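Local coordinates for protein methanogen homoaconitase small subunit (Methanocaldococcus jannaschii, PDB 2PKP) that forms, with its large-subunit partner, a hydro-lyase that interconverts homocitrate, cis-homoaconitate and homoisocitrate on the way to 2-oxosuberate, at residues A[30-33]-A[34-38]; A[91-94]-A[95-99]. One frame throughout, in Å; residues are numbered along the deposited sequence.

Interaction 1 of 2, residues A[30-33]-A[34-38]; sequences PYEL and ASHCM
Ser35 and His36 both turn a side chain back onto the carbonyl oxygen of Glu32, at the point where the short helix 30-34 runs out. Ser35 OG sits 2.5 Å from Glu32 O and donates to it, tilted 35° from the carbonyl plane; chi1 of 65° sets the hydroxyl between its own backbone N and carbonyl carbon, facing back along the helix. The same oxygen lies at the edge of the His36 ring, near its plane, where ND1 makes a weak hydrogen bond of 3.4 Å to Glu32 O. The tight part is the backbone. Ala34 N bonds to Pro30 O at 2.8 Å, and Ser35 N to Tyr31 O at 3.0 Å. His36 N then reaches Leu33 O at 3.0 Å as the chain unwinds into a type I turn from Ala34 to Cys37. Leu33 is buried against Gln69 and Ile72 of helix 68-75. Looser within the contact is the Glu32 side chain, whose OE2 comes no nearer to Ser35 OG than 4.1 Å. In the assembly the second subunit packs on Tyr31 and Glu32, its Lys158 making a cation-pi contact with the Tyr31 ring. His36 also stacks on Tyr24 of the YLRT motif, whose arginine is critical for substrate specificity. Glu32 O, near the helix end, is thus held by a short hydroxyl bond and a weak imidazole one, which, with the stack on Tyr24, probably helps fix the rotation of the imidazole.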
loop_
_atom_site.group_PDB
_atom_site.type_symbol
_atom_site.label_atom_id
_atom_site.label_comp_id
_atom_site.label_asym_id
_atom_site.label_seq_id
_atom_site.Cartn_x
_atom_site.Cartn_y
_atom_site.Cartn_z
ATOM N N PRO A 30 2.642 -12.981 -10.879
ATOM C CA PRO A 30 3.340 -11.702 -10.738
ATOM C C PRO A 30 4.327 -11.771 -9.577
ATOM O O PRO A 30 5.392 -11.161 -9.613
ATOM C CB PRO A 30 2.201 -10.719 -10.488
ATOM C CG PRO A 30 1.207 -11.553 -9.747
ATOM C CD PRO A 30 1.217 -12.844 -10.526
ATOM N N TYR A 31 3.961 -12.525 -8.548
ATOM C CA TYR A 31 4.816 -12.700 -7.384
ATOM C C TYR A 31 6.067 -13.459 -7.803
ATOM O O TYR A 31 7.139 -13.279 -7.222
ATOM C CB TYR A 31 4.075 -13.471 -6.289
ATOM C CG TYR A 31 3.051 -12.643 -5.546
ATOM C CD1 TYR A 31 3.448 -11.585 -4.728
ATOM C CD2 TYR A 31 1.687 -12.909 -5.664
ATOM C CE1 TYR A 31 2.513 -10.815 -4.044
ATOM C CE2 TYR A 31 0.742 -12.144 -4.983
ATOM C CZ TYR A 31 1.164 -11.098 -4.176
ATOM O OH TYR A 31 0.244 -10.330 -3.500
ATOM N N GLU A 32 5.922 -14.308 -8.817
ATOM C CA GLU A 32 7.042 -15.085 -9.333
ATOM C C GLU A 32 8.009 -14.100 -9.976
ATOM O O GLU A 32 9.227 -14.234 -9.866
ATOM C CB GLU A 32 6.551 -16.090 -10.377
ATOM C CG GLU A 32 7.563 -17.165 -10.750
ATOM C CD GLU A 32 7.908 -18.073 -9.582
ATOM O OE1 GLU A 32 6.974 -18.615 -8.951
ATOM O OE2 GLU A 32 9.112 -18.253 -9.302
ATOM N N LEU A 33 7.447 -13.107 -10.656
ATOM C CA LEU A 33 8.239 -12.075 -11.304
ATOM C C LEU A 33 8.897 -11.211 -10.236
ATOM O O LEU A 33 10.078 -10.880 -10.326
ATOM C CB LEU A 33 7.341 -11.204 -12.188
ATOM C CG LEU A 33 6.819 -11.848 -13.477
ATOM C CD1 LEU A 33 5.778 -10.944 -14.131
ATOM C CD2 LEU A 33 7.991 -12.099 -14.424
ATOM N N ALA A 34 8.120 -10.864 -9.217
ATOM C CA ALA A 34 8.606 -10.028 -8.129
ATOM C C ALA A 34 9.795 -10.653 -7.406
ATOM O O ALA A 34 10.697 -9.945 -6.967
ATOM C CB ALA A 34 7.474 -9.752 -7.145
ATOM N N SER A 35 9.809 -11.978 -7.296
ATOM C CA SER A 35 10.897 -12.664 -6.611
ATOM C C SER A 35 12.250 -12.470 -7.301
ATOM O O SER A 35 13.293 -12.811 -6.746
ATOM C CB SER A 35 10.577 -14.158 -6.480
ATOM O OG SER A 35 10.509 -14.782 -7.748
ATOM N N HIS A 36 12.241 -11.922 -8.510
ATOM C CA HIS A 36 13.494 -11.680 -9.217
ATOM C C HIS A 36 13.653 -10.224 -9.627
ATOM O O HIS A 36 14.389 -9.902 -10.556
ATOM C CB HIS A 36 13.605 -12.597 -10.436
ATOM C CG HIS A 36 13.666 -14.048 -10.073
ATOM N ND1 HIS A 36 12.547 -14.847 -10.008
ATOM C CD2 HIS A 36 14.702 -14.815 -9.655
ATOM C CE1 HIS A 36 12.887 -16.043 -9.562
ATOM N NE2 HIS A 36 14.189 -16.052 -9.341
ATOM N N CYS A 37 12.964 -9.344 -8.908
ATOM C CA CYS A 37 13.032 -7.920 -9.183
ATOM C C CYS A 37 14.452 -7.407 -8.963
ATOM O O CYS A 37 15.068 -7.688 -7.934
ATOM C CB CYS A 37 12.056 -7.166 -8.274
ATOM S SG CYS A 37 11.938 -5.401 -8.645
ATOM N N MET A 38 14.964 -6.660 -9.937
ATOM C CA MET A 38 16.317 -6.093 -9.877
ATOM C C MET A 38 17.424 -7.152 -9.854
ATOM O O MET A 38 18.593 -6.822 -9.642
ATOM C CB MET A 38 16.483 -5.196 -8.644
ATOM C CG MET A 38 15.395 -4.159 -8.458
ATOM S SD MET A 38 15.133 -3.184 -9.940
ATOM C CE MET A 38 16.617 -2.211 -9.976
#

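Interaction 2 of 2, residues A[91-94]-A[95-99]; sequences FYRN and AINVG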
loop_
_atom_site.group_PDB
_atom_site.type_symbol
_atom_site.label_atom_id
_atom_site.label_comp_id
_atom_site.label_asym_id
_atom_site.label_seq_id
_atom_site.Cartn_x
_atom_site.Cartn_y
_atom_site.Cartn_z
ATOM N N PHE A 91 8.462 2.687 -19.965
ATOM C CA PHE A 91 8.362 2.233 -18.584
ATOM C C PHE A 91 7.390 3.126 -17.819
ATOM O O PHE A 91 6.529 2.643 -17.090
ATOM C CB PHE A 91 9.728 2.283 -17.898
ATOM C CG PHE A 91 9.678 1.923 -16.439
ATOM C CD1 PHE A 91 9.775 0.596 -16.034
ATOM C CD2 PHE A 91 9.485 2.909 -15.473
ATOM C CE1 PHE A 91 9.680 0.249 -14.683
ATOM C CE2 PHE A 91 9.387 2.574 -14.116
ATOM C CZ PHE A 91 9.484 1.238 -13.724
ATOM N N TYR A 92 7.544 4.434 -17.998
ATOM C CA TYR A 92 6.705 5.419 -17.324
ATOM C C TYR A 92 5.227 5.124 -17.555
ATOM O O TYR A 92 4.423 5.120 -16.621
ATOM C CB TYR A 92 7.032 6.818 -17.843
ATOM C CG TYR A 92 6.385 7.929 -17.051
ATOM C CD1 TYR A 92 7.048 8.518 -15.973
ATOM C CD2 TYR A 92 5.107 8.382 -17.367
ATOM C CE1 TYR A 92 6.459 9.526 -15.235
ATOM C CE2 TYR A 92 4.504 9.395 -16.632
ATOM C CZ TYR A 92 5.184 9.962 -15.568
ATOM O OH TYR A 92 4.592 10.967 -14.835
ATOM N N ARG A 93 4.883 4.879 -18.814
ATOM C CA ARG A 93 3.509 4.593 -19.193
ATOM C C ARG A 93 3.018 3.310 -18.528
ATOM O O ARG A 93 1.927 3.281 -17.951
ATOM C CB ARG A 93 3.409 4.471 -20.718
ATOM C CG ARG A 93 2.016 4.141 -21.230
ATOM C CD ARG A 93 1.993 4.034 -22.749
ATOM N NE ARG A 93 2.729 2.876 -23.256
ATOM C CZ ARG A 93 2.382 1.613 -23.029
ATOM N NH1 ARG A 93 1.309 1.339 -22.299
ATOM N NH2 ARG A 93 3.101 0.621 -23.542
ATOM N N ASN A 94 3.824 2.255 -18.605
ATOM C CA ASN A 94 3.453 0.979 -17.999
ATOM C C ASN A 94 3.275 1.121 -16.496
ATOM O O ASN A 94 2.347 0.554 -15.916
ATOM C CB ASN A 94 4.509 -0.093 -18.291
ATOM C CG ASN A 94 4.536 -0.503 -19.754
ATOM O OD1 ASN A 94 3.557 -0.316 -20.480
ATOM N ND2 ASN A 94 5.653 -1.077 -20.190
ATOM N N ALA A 95 4.164 1.883 -15.867
ATOM C CA ALA A 95 4.089 2.088 -14.428
ATOM C C ALA A 95 2.743 2.714 -14.065
ATOM O O ALA A 95 2.043 2.232 -13.175
ATOM C CB ALA A 95 5.227 2.987 -13.964
ATOM N N ILE A 96 2.392 3.791 -14.760
ATOM C CA ILE A 96 1.123 4.477 -14.524
ATOM C C ILE A 96 -0.041 3.493 -14.642
ATOM O O ILE A 96 -0.924 3.441 -13.784
ATOM C CB ILE A 96 0.886 5.604 -15.561
ATOM C CG1 ILE A 96 1.972 6.678 -15.445
ATOM C CG2 ILE A 96 -0.502 6.209 -15.363
ATOM C CD1 ILE A 96 1.976 7.419 -14.126
ATOM N N ASN A 97 -0.029 2.702 -15.708
ATOM C CA ASN A 97 -1.103 1.749 -15.947
ATOM C C ASN A 97 -1.276 0.606 -14.950
ATOM O O ASN A 97 -2.339 -0.009 -14.919
ATOM C CB ASN A 97 -1.005 1.211 -17.375
ATOM C CG ASN A 97 -1.300 2.286 -18.413
ATOM O OD1 ASN A 97 -2.094 3.198 -18.166
ATOM N ND2 ASN A 97 -0.679 2.176 -19.578
ATOM N N VAL A 98 -0.255 0.312 -14.143
ATOM C CA VAL A 98 -0.385 -0.744 -13.134
ATOM C C VAL A 98 -0.469 -0.143 -11.738
ATOM O O VAL A 98 -0.533 -0.867 -10.747
ATOM C CB VAL A 98 0.797 -1.752 -13.140
ATOM C CG1 VAL A 98 0.863 -2.481 -14.481
ATOM C CG2 VAL A 98 2.102 -1.037 -12.828
ATOM N N GLY A 99 -0.463 1.183 -11.657
ATOM C CA GLY A 99 -0.549 1.834 -10.358
ATOM C C GLY A 99 0.780 2.061 -9.648
ATOM O O GLY A 99 0.808 2.329 -8.448
HETATM O O HOH W 1 0.582 -0.134 -20.275
#
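From Phe91 to Asn97 the backbone is regular alpha helix, with Ala95 N to Phe91 O at 2.8 Å and Ile96 N to Tyr92 O at 3.1 Å, before Gly99 takes positive phi and closes the last turn as a Schellman motif. Tyr92 and Ile96 meet one turn apart: CG1 of Ile96, anti to the carbonyl carbon at chi1 -62°, lies 3.9 Å from Tyr92 CE2, and the two side chains cross obliquely. With an alanine here, CG1 and CD1 of Ile96 are gone, which is likely to open a gap beside the Tyr92 ring and toward Ile146 and Leu147. Next to it, Ala95 CB approaches Phe91 CE2 at 4.2 Å. The polar flank is joined through one water. It accepts from Asn97 ND2 at 2.7 Å and, weakly, from Arg93 NH1, and it donates to Asn94 OD1 at 3.0 Å, linking the three side chains; Arg93 NH1 and Asn97 ND2, both donors, cannot bond to each other. Arg93 bends at chi3 to bring NH1 there, its guanidinium plane 45° from the Asn97 amide. Helix 89-98 is the crossover of a beta-alpha-beta unit between strands 81-84 and 101-104. Phe91, Asn94 and Val98 pack on Val71 of helix 68-75, whereas Ile96 lies against helix 141-148 and, with Tyr92 and Ala95, touches Pro102 of strand 101-104.

How the interactions relate
Going from the N terminus, interaction 1 comes first, at the end of helix 30-34, in the part of the chain that runs from strand 2-9 to strand 54-57; interaction 2 follows in helix 89-98. Each closes only a local turn of chain, and the two stand in series, neither nested nor crossed. Their centres are about 17 Å apart and their nearest atoms about 8 Å, so they do not touch. Helix 68-75 bridges them, lying against Leu33 and Cys37 of the one and Phe91, Asn94 and Val98 of the other. Beyond it they part: interaction 1 borders the YLRT motif and the second subunit, interaction 2 strand 101-104 and helix 141-148.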